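Long-range contact in putative uncharacterized protein (Jonesia denitrificans, PDB 4KTB), which is of unknown function but belongs to the NUDIX hydrolase superfamily and may be an asymmetric diadenosine tetraphosphate (Ap4A) hydrolase: residues Ala88-Val100 with Tyr138-Asn152. Residues are numbered along the deposited sequence; the frame is centred on the assembly and turned at random.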
ATOM      1  N   ALA A  88      -3.719 -12.389 -15.423  1.00 10.34           N
ATOM      2  CA  ALA A  88      -5.077 -12.783 -15.054  1.00 12.06           C
ATOM      3  C   ALA A  88      -5.976 -11.551 -15.016  1.00 12.17           C
ATOM      4  O   ALA A  88      -7.147 -11.623 -15.367  1.00 10.50           O
ATOM      5  CB  ALA A  88      -5.093 -13.483 -13.710  1.00  6.21           C
ATOM      6  N   LEU A  89      -5.423 -10.417 -14.597  1.00  6.50           N
ATOM      7  CA  LEU A  89      -6.202  -9.186 -14.557  1.00  8.64           C
ATOM      8  C   LEU A  89      -6.605  -8.807 -15.972  1.00 11.38           C
ATOM      9  O   LEU A  89      -7.767  -8.506 -16.254  1.00 14.60           O
ATOM     10  CB  LEU A  89      -5.393  -8.048 -13.931  1.00  8.42           C
ATOM     11  CG  LEU A  89      -5.180  -8.108 -12.426  1.00  6.81           C
ATOM     12  CD1 LEU A  89      -4.229  -7.001 -12.042  1.00  6.06           C
ATOM     13  CD2 LEU A  89      -6.514  -7.980 -11.675  1.00  5.83           C
ATOM     14  N   VAL A  90      -5.631  -8.829 -16.866  1.00  8.27           N
ATOM     15  CA  VAL A  90      -5.880  -8.498 -18.259  1.00  9.93           C
ATOM     16  C   VAL A  90      -6.950  -9.418 -18.834  1.00 11.63           C
ATOM     17  O   VAL A  90      -7.915  -8.972 -19.455  1.00 13.92           O
ATOM     18  CB  VAL A  90      -4.608  -8.663 -19.079  1.00 11.10           C
ATOM     19  CG1 VAL A  90      -4.919  -8.532 -20.547  1.00 11.87           C
ATOM     20  CG2 VAL A  90      -3.554  -7.639 -18.654  1.00 12.35           C
ATOM     21  N   ARG A  91      -6.774 -10.712 -18.607  1.00  9.40           N
ATOM     22  CA  ARG A  91      -7.684 -11.717 -19.129  1.00  8.59           C
ATOM     23  C   ARG A  91      -9.105 -11.519 -18.630  1.00 11.48           C
ATOM     24  O   ARG A  91     -10.057 -11.699 -19.370  1.00  9.22           O
ATOM     25  CB  ARG A  91      -7.182 -13.105 -18.743  1.00  8.41           C
ATOM     26  CG  ARG A  91      -8.031 -14.224 -19.259  1.00 14.58           C
ATOM     27  CD  ARG A  91      -7.344 -15.565 -19.072  1.00 15.69           C
ATOM     28  NE  ARG A  91      -7.072 -15.840 -17.666  1.00 15.54           N
ATOM     29  CZ  ARG A  91      -7.950 -16.382 -16.835  1.00 15.00           C
ATOM     30  NH1 ARG A  91      -9.163 -16.698 -17.273  1.00 12.96           N
ATOM     31  NH2 ARG A  91      -7.610 -16.603 -15.574  1.00 16.11           N
ATOM     32  N   HIS A  92      -9.257 -11.139 -17.371  1.00  8.00           N
ATOM     33  CA  HIS A  92     -10.597 -11.069 -16.790  1.00 10.02           C
ATOM     34  C   HIS A  92     -11.288  -9.792 -17.211  1.00 10.68           C
ATOM     35  O   HIS A  92     -12.506  -9.749 -17.347  1.00 14.66           O
ATOM     36  CB  HIS A  92     -10.565 -11.242 -15.258  1.00  8.58           C
ATOM     37  CG  HIS A  92     -10.366 -12.662 -14.824  1.00  9.24           C
ATOM     38  ND1 HIS A  92     -11.340 -13.626 -14.969  1.00 13.37           N
ATOM     39  CD2 HIS A  92      -9.295 -13.291 -14.276  1.00  8.96           C
ATOM     40  CE1 HIS A  92     -10.883 -14.785 -14.526  1.00 16.56           C
ATOM     41  NE2 HIS A  92      -9.645 -14.609 -14.101  1.00  7.02           N
ATOM     42  N   ILE A  93     -10.495  -8.754 -17.444  1.00 10.87           N
ATOM     43  CA  ILE A  93     -11.039  -7.501 -17.944  1.00 11.53           C
ATOM     44  C   ILE A  93     -11.577  -7.661 -19.367  1.00 14.91           C
ATOM     45  O   ILE A  93     -12.685  -7.221 -19.679  1.00 15.36           O
ATOM     46  CB  ILE A  93      -9.987  -6.379 -17.895  1.00 13.08           C
ATOM     47  CG1 ILE A  93      -9.644  -6.037 -16.448  1.00 13.91           C
ATOM     48  CG2 ILE A  93     -10.486  -5.127 -18.595  1.00 15.32           C
ATOM     49  CD1 ILE A  93     -10.675  -5.144 -15.771  1.00 16.16           C
ATOM     50  N   GLU A  94     -10.788  -8.289 -20.230  1.00 13.00           N
ATOM     51  CA  GLU A  94     -11.216  -8.544 -21.596  1.00 14.52           C
ATOM     52  C   GLU A  94     -12.475  -9.407 -21.588  1.00 15.55           C
ATOM     53  O   GLU A  94     -13.442  -9.119 -22.283  1.00 13.95           O
ATOM     54  CB  GLU A  94     -10.090  -9.258 -22.342  1.00 15.96           C
ATOM     55  CG  GLU A  94     -10.142  -9.126 -23.833  1.00 23.73           C
ATOM     56  CD  GLU A  94     -10.928 -10.233 -24.484  1.00 30.68           C
ATOM     57  OE1 GLU A  94     -11.143 -11.271 -23.827  1.00 33.67           O
ATOM     58  OE2 GLU A  94     -11.328 -10.074 -25.659  1.00 33.01           O
ATOM     59  N   LYS A  95     -12.449 -10.455 -20.770  1.00 16.41           N
ATOM     60  CA  LYS A  95     -13.538 -11.425 -20.657  1.00 17.64           C
ATOM     61  C   LYS A  95     -14.887 -10.827 -20.264  1.00 16.44           C
ATOM     62  O   LYS A  95     -15.924 -11.263 -20.758  1.00 15.22           O
ATOM     63  CB  LYS A  95     -13.149 -12.527 -19.661  1.00 20.87           C
ATOM     64  CG  LYS A  95     -14.246 -13.523 -19.337  1.00 20.89           C
ATOM     65  CD  LYS A  95     -13.689 -14.684 -18.525  1.00 24.05           C
ATOM     66  CE  LYS A  95     -14.808 -15.537 -17.969  1.00 24.05           C
ATOM     67  NZ  LYS A  95     -15.778 -14.678 -17.241  1.00 26.53           N
ATOM     68  N   ASP A  96     -14.884  -9.837 -19.378  1.00 14.66           N
ATOM     69  CA  ASP A  96     -16.141  -9.260 -18.880  1.00 15.01           C
ATOM     70  C   ASP A  96     -16.560  -7.974 -19.613  1.00 17.06           C
ATOM     71  O   ASP A  96     -17.746  -7.658 -19.695  1.00 19.64           O
ATOM     72  CB  ASP A  96     -16.048  -8.996 -17.359  1.00 14.07           C
ATOM     73  CG  ASP A  96     -16.469 -10.196 -16.512  1.00 15.97           C
ATOM     74  OD1 ASP A  96     -17.414 -10.911 -16.899  1.00 16.19           O
ATOM     75  OD2 ASP A  96     -15.860 -10.424 -15.447  1.00 18.13           O
ATOM     76  N   LEU A  97     -15.582  -7.243 -20.148  1.00 15.46           N
ATOM     77  CA  LEU A  97     -15.818  -5.872 -20.625  1.00 15.90           C
ATOM     78  C   LEU A  97     -15.463  -5.658 -22.090  1.00 17.11           C
ATOM     79  O   LEU A  97     -15.592  -4.547 -22.615  1.00 16.06           O
ATOM     80  CB  LEU A  97     -15.024  -4.865 -19.789  1.00 13.51           C
ATOM     81  CG  LEU A  97     -15.357  -4.762 -18.300  1.00 10.95           C
ATOM     82  CD1 LEU A  97     -14.526  -3.669 -17.660  1.00 10.60           C
ATOM     83  CD2 LEU A  97     -16.858  -4.505 -18.107  1.00 13.35           C
ATOM     84  N   GLY A  98     -14.995  -6.714 -22.739  1.00 19.33           N
ATOM     85  CA  GLY A  98     -14.604  -6.622 -24.131  1.00 18.54           C
ATOM     86  C   GLY A  98     -13.132  -6.287 -24.300  1.00 20.29           C
ATOM     87  O   GLY A  98     -12.481  -5.816 -23.363  1.00 18.82           O
ATOM     88  N   PRO A  99     -12.609  -6.502 -25.516  1.00 13.55           N
ATOM     89  CA  PRO A  99     -11.180  -6.410 -25.808  1.00 16.32           C
ATOM     90  C   PRO A  99     -10.691  -4.993 -26.010  1.00 18.86           C
ATOM     91  O   PRO A  99      -9.496  -4.797 -26.210  1.00 20.68           O
ATOM     92  CB  PRO A  99     -11.063  -7.166 -27.124  1.00 23.24           C
ATOM     93  CG  PRO A  99     -12.358  -6.877 -27.805  1.00 24.64           C
ATOM     94  CD  PRO A  99     -13.389  -6.859 -26.712  1.00 14.53           C
ATOM     95  N   VAL A 100     -11.584  -4.018 -25.972  1.00 14.07           N
ATOM     96  CA  VAL A 100     -11.144  -2.646 -26.147  1.00 16.73           C
ATOM     97  C   VAL A 100     -11.404  -1.779 -24.913  1.00 20.13           C
ATOM     98  O   VAL A 100     -11.461  -0.556 -25.020  1.00 20.64           O
ATOM     99  CB  VAL A 100     -11.787  -1.992 -27.381  1.00 19.54           C
ATOM    100  CG1 VAL A 100     -11.339  -2.703 -28.657  1.00 22.98           C
ATOM    101  CG2 VAL A 100     -13.308  -2.009 -27.257  1.00 18.49           C
ATOM    102  N   TYR A 138      -7.849  -5.240  -7.006  1.00  5.54           N
ATOM    103  CA  TYR A 138      -7.286  -4.019  -7.541  1.00  5.87           C
ATOM    104  C   TYR A 138      -8.370  -3.111  -8.086  1.00 12.38           C
ATOM    105  O   TYR A 138      -9.406  -3.567  -8.554  1.00 13.98           O
ATOM    106  CB  TYR A 138      -6.274  -4.330  -8.646  1.00 11.10           C
ATOM    107  CG  TYR A 138      -5.150  -5.261  -8.251  1.00  6.59           C
ATOM    108  CD1 TYR A 138      -5.335  -6.630  -8.268  1.00  7.93           C
ATOM    109  CD2 TYR A 138      -3.900  -4.773  -7.887  1.00  8.27           C
ATOM    110  CE1 TYR A 138      -4.323  -7.493  -7.929  1.00  6.86           C
ATOM    111  CE2 TYR A 138      -2.866  -5.639  -7.540  1.00  7.91           C
ATOM    112  CZ  TYR A 138      -3.099  -7.003  -7.567  1.00  7.90           C
ATOM    113  OH  TYR A 138      -2.125  -7.900  -7.234  1.00  7.67           O
ATOM    114  N   ILE A 139      -8.123  -1.812  -8.009  1.00 13.44           N
ATOM    115  CA  ILE A 139      -8.915  -0.843  -8.742  1.00 10.17           C
ATOM    116  C   ILE A 139      -8.298  -0.696 -10.127  1.00 11.67           C
ATOM    117  O   ILE A 139      -7.111  -0.359 -10.258  1.00 11.10           O
ATOM    118  CB  ILE A 139      -8.863   0.519  -8.066  1.00 10.75           C
ATOM    119  CG1 ILE A 139      -9.630   0.489  -6.747  1.00  7.80           C
ATOM    120  CG2 ILE A 139      -9.447   1.592  -8.957  1.00 15.06           C
ATOM    121  CD1 ILE A 139      -9.391   1.718  -5.908  1.00 18.24           C
ATOM    122  N   VAL A 140      -9.096  -0.926 -11.164  1.00  7.87           N
ATOM    123  CA  VAL A 140      -8.583  -0.857 -12.523  1.00 14.77           C
ATOM    124  C   VAL A 140      -9.298   0.211 -13.355  1.00 14.54           C
ATOM    125  O   VAL A 140     -10.482   0.077 -13.680  1.00 13.98           O
ATOM    126  CB  VAL A 140      -8.650  -2.209 -13.240  1.00 13.49           C
ATOM    127  CG1 VAL A 140      -7.943  -2.105 -14.589  1.00 12.84           C
ATOM    128  CG2 VAL A 140      -8.017  -3.316 -12.394  1.00 11.93           C
ATOM    129  N   PRO A 141      -8.584   1.302 -13.669  1.00 13.66           N
ATOM    130  CA  PRO A 141      -9.243   2.259 -14.548  1.00 16.08           C
ATOM    131  C   PRO A 141      -9.264   1.640 -15.931  1.00 15.53           C
ATOM    132  O   PRO A 141      -8.326   0.913 -16.286  1.00 12.72           O
ATOM    133  CB  PRO A 141      -8.314   3.484 -14.507  1.00 14.23           C
ATOM    134  CG  PRO A 141      -7.497   3.308 -13.235  1.00 10.24           C
ATOM    135  CD  PRO A 141      -7.305   1.816 -13.152  1.00 12.20           C
ATOM    136  N   VAL A 142     -10.346   1.868 -16.664  1.00 16.73           N
ATOM    137  CA  VAL A 142     -10.424   1.427 -18.047  1.00 16.26           C
ATOM    138  C   VAL A 142     -10.462   2.658 -18.903  1.00 18.23           C
ATOM    139  O   VAL A 142     -11.214   3.593 -18.621  1.00 14.53           O
ATOM    140  CB  VAL A 142     -11.662   0.570 -18.327  1.00 15.41           C
ATOM    141  CG1 VAL A 142     -11.414  -0.845 -17.870  1.00 15.56           C
ATOM    142  CG2 VAL A 142     -12.870   1.155 -17.630  1.00 15.95           C
ATOM    143  N   ARG A 143      -9.634   2.654 -19.940  1.00 14.83           N
ATOM    144  CA  ARG A 143      -9.421   3.846 -20.736  1.00 25.98           C
ATOM    145  C   ARG A 143     -10.222   3.814 -22.042  1.00 24.72           C
ATOM    146  O   ARG A 143     -10.359   4.839 -22.711  1.00 23.01           O
ATOM    147  CB  ARG A 143      -7.923   4.034 -21.021  1.00 30.10           C
ATOM    148  CG  ARG A 143      -7.007   3.871 -19.805  1.00 33.58           C
ATOM    149  CD  ARG A 143      -7.041   5.080 -18.886  1.00 38.83           C
ATOM    150  NE  ARG A 143      -6.406   4.808 -17.594  1.00 39.91           N
ATOM    151  CZ  ARG A 143      -5.994   5.743 -16.742  1.00 38.94           C
ATOM    152  NH1 ARG A 143      -5.430   5.396 -15.592  1.00 34.99           N
ATOM    153  NH2 ARG A 143      -6.147   7.020 -17.047  1.00 42.63           N
ATOM    154  N   GLY A 144     -10.762   2.650 -22.393  1.00 23.96           N
ATOM    155  CA  GLY A 144     -11.502   2.504 -23.637  1.00 22.38           C
ATOM    156  C   GLY A 144     -12.967   2.159 -23.443  1.00 25.69           C
ATOM    157  O   GLY A 144     -13.480   2.173 -22.326  1.00 29.31           O
ATOM    158  N   ASP A 145     -13.649   1.849 -24.536  1.00 26.82           N
ATOM    159  CA  ASP A 145     -15.064   1.537 -24.463  1.00 26.66           C
ATOM    160  C   ASP A 145     -15.252   0.101 -23.977  1.00 24.56           C
ATOM    161  O   ASP A 145     -14.446  -0.786 -24.278  1.00 20.25           O
ATOM    162  CB  ASP A 145     -15.740   1.759 -25.823  1.00 32.51           C
ATOM    163  CG  ASP A 145     -15.714   3.222 -26.265  1.00 38.44           C
ATOM    164  OD1 ASP A 145     -16.562   4.008 -25.787  1.00 40.07           O
ATOM    165  OD2 ASP A 145     -14.858   3.591 -27.099  1.00 42.88           O
ATOM    166  N   CYS A 146     -16.305  -0.107 -23.193  1.00 23.37           N
ATOM    167  CA  CYS A 146     -16.585  -1.405 -22.601  1.00 18.48           C
ATOM    168  C   CYS A 146     -17.965  -1.873 -23.017  1.00 17.78           C
ATOM    169  O   CYS A 146     -18.853  -1.062 -23.278  1.00 19.82           O
ATOM    170  CB  CYS A 146     -16.552  -1.314 -21.075  1.00 13.82           C
ATOM    171  SG  CYS A 146     -15.010  -0.805 -20.337  1.00 15.53           S
ATOM    172  N   SER A 147     -18.155  -3.181 -23.069  1.00 15.57           N
ATOM    173  CA  SER A 147     -19.493  -3.714 -23.251  1.00 24.49           C
ATOM    174  C   SER A 147     -19.577  -5.019 -22.483  1.00 26.02           C
ATOM    175  O   SER A 147     -18.662  -5.840 -22.560  1.00 27.38           O
ATOM    176  CB  SER A 147     -19.825  -3.918 -24.728  1.00 26.56           C
ATOM    177  OG  SER A 147     -18.939  -4.822 -25.358  1.00 29.11           O
ATOM    178  N   PRO A 148     -20.669  -5.211 -21.730  1.00 15.26           N
ATOM    179  CA  PRO A 148     -20.816  -6.415 -20.903  1.00 16.31           C
ATOM    180  C   PRO A 148     -20.761  -7.682 -21.754  1.00 15.54           C
ATOM    181  O   PRO A 148     -21.530  -7.822 -22.710  1.00 19.17           O
ATOM    182  CB  PRO A 148     -22.208  -6.250 -20.278  1.00 15.07           C
ATOM    183  CG  PRO A 148     -22.937  -5.320 -21.209  1.00 19.03           C
ATOM    184  CD  PRO A 148     -21.879  -4.375 -21.725  1.00 19.87           C
ATOM    185  N   GLN A 149     -19.861  -8.599 -21.413  1.00 15.10           N
ATOM    186  CA  GLN A 149     -19.678  -9.802 -22.227  1.00 19.69           C
ATOM    187  C   GLN A 149     -20.272 -11.070 -21.617  1.00 20.84           C
ATOM    188  O   GLN A 149     -20.473 -11.167 -20.403  1.00 17.61           O
ATOM    189  CB  GLN A 149     -18.189 -10.048 -22.498  1.00 22.49           C
ATOM    190  CG  GLN A 149     -17.405  -8.838 -22.984  1.00 21.54           C
ATOM    191  CD  GLN A 149     -17.626  -8.547 -24.446  1.00 21.09           C
ATOM    192  OE1 GLN A 149     -17.958  -7.423 -24.822  1.00 23.50           O
ATOM    193  NE2 GLN A 149     -17.429  -9.553 -25.284  1.00 22.46           N
ATOM    194  N   GLN A 150     -20.533 -12.043 -22.486  1.00 24.76           N
ATOM    195  CA  GLN A 150     -20.906 -13.396 -22.073  1.00 28.56           C
ATOM    196  C   GLN A 150     -22.132 -13.437 -21.147  1.00 29.79           C
ATOM    197  O   GLN A 150     -23.229 -13.034 -21.556  1.00 31.59           O
ATOM    198  CB  GLN A 150     -19.681 -14.121 -21.485  1.00 32.22           C
ATOM    199  CG  GLN A 150     -18.509 -14.193 -22.486  1.00 38.17           C
ATOM    200  CD  GLN A 150     -17.292 -14.972 -21.989  1.00 42.53           C
ATOM    201  OE1 GLN A 150     -17.048 -15.079 -20.787  1.00 44.71           O
ATOM    202  NE2 GLN A 150     -16.517 -15.514 -22.927  1.00 43.54           N
ATOM    203  N   ASN A 151     -21.964 -13.915 -19.917  1.00 25.88           N
ATOM    204  CA  ASN A 151     -23.109 -14.001 -19.016  1.00 25.39           C
ATOM    205  C   ASN A 151     -23.458 -12.675 -18.347  1.00 23.75           C
ATOM    206  O   ASN A 151     -24.335 -12.627 -17.489  1.00 22.95           O
ATOM    207  CB  ASN A 151     -22.927 -15.119 -17.982  1.00 26.17           C
ATOM    208  CG  ASN A 151     -23.012 -16.503 -18.602  1.00 32.78           C
ATOM    209  OD1 ASN A 151     -22.840 -16.661 -19.810  1.00 34.69           O
ATOM    210  ND2 ASN A 151     -23.294 -17.514 -17.778  1.00 35.58           N
ATOM    211  N   ASN A 152     -22.774 -11.605 -18.752  1.00 20.22           N
ATOM    212  CA  ASN A 152     -23.078 -10.268 -18.253  1.00 17.97           C
ATOM    213  C   ASN A 152     -24.192  -9.571 -19.026  1.00 20.37           C
ATOM    214  O   ASN A 152     -24.033  -9.230 -20.192  1.00 24.25           O
ATOM    215  CB  ASN A 152     -21.829  -9.403 -18.260  1.00 15.14           C
ATOM    216  CG  ASN A 152     -20.805  -9.887 -17.286  1.00 13.48           C
ATOM    217  OD1 ASN A 152     -21.130 -10.162 -16.145  1.00 13.42           O
ATOM    218  ND2 ASN A 152     -19.561 -10.026 -17.735  1.00 15.62           N
TER
HETATM  219  O   HOH W   1     -14.743  -3.180 -24.580  1.00 16.44           O
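Gln149 sets CG anti to its own carbonyl carbon (chi1 -48°) and bends again at chi2 (-78°), which lays its chain along the backbone of Gly98. The CG of Gln149 lies 3.2 Å from Gly98 N. Helix 85-97 fits the place of the Nudix helix: Gly98 ends it with positive phi, and Arg91 is salt-bridged to Glu83, consistent with the Arg-Glu pair of a Nudix box. The loop after strand 133-141 wraps round its C-terminal end. Gln149 N donates to Asp96 O at 2.9 Å. Ser147 N donates to Leu97 O, also at 2.9 Å and fairly straight. Both donors sit above the plane of the carbonyl they reach. With an alanine at Gln149, CG and the amide are gone, which would probably open a gap against Gly98 and let the loop shift at the helix end. Asn152 ND2 reaches Asp96 OD1 with the side chains crossing at about a right angle and the amide and carboxylate planes 56° apart; the modelled hydrogen bond, 2.5 Å, is doubtfully short. Arg63 adds a long, weak ion pair to the same carboxylate oxygen. Lys95 crosses Gln150 at about a right angle, its CG nearest Gln150 OE1. The lysine side chain is about 4 Å from a bound sodium ion.

Leu89, Ile93 and Leu97, one turn apart, pack on strand 133-141 and the loop after it. Leu97 CD1 packs 4.0 Å from Cys146 SG, and Leu97 also packs on Val142. Leu61 and Leu155 extend this cluster. Ile93 CD1 reaches Val140 CG1 at 4.3 Å. One turn earlier, Leu89 crosses Tyr138, whose hydroxyl is hydrogen-bonded to Pro109 O. Leu89 CD1 makes a CH-pi contact over the Tyr138 ring face, 4.2 Å from the centroid and offset toward the rim.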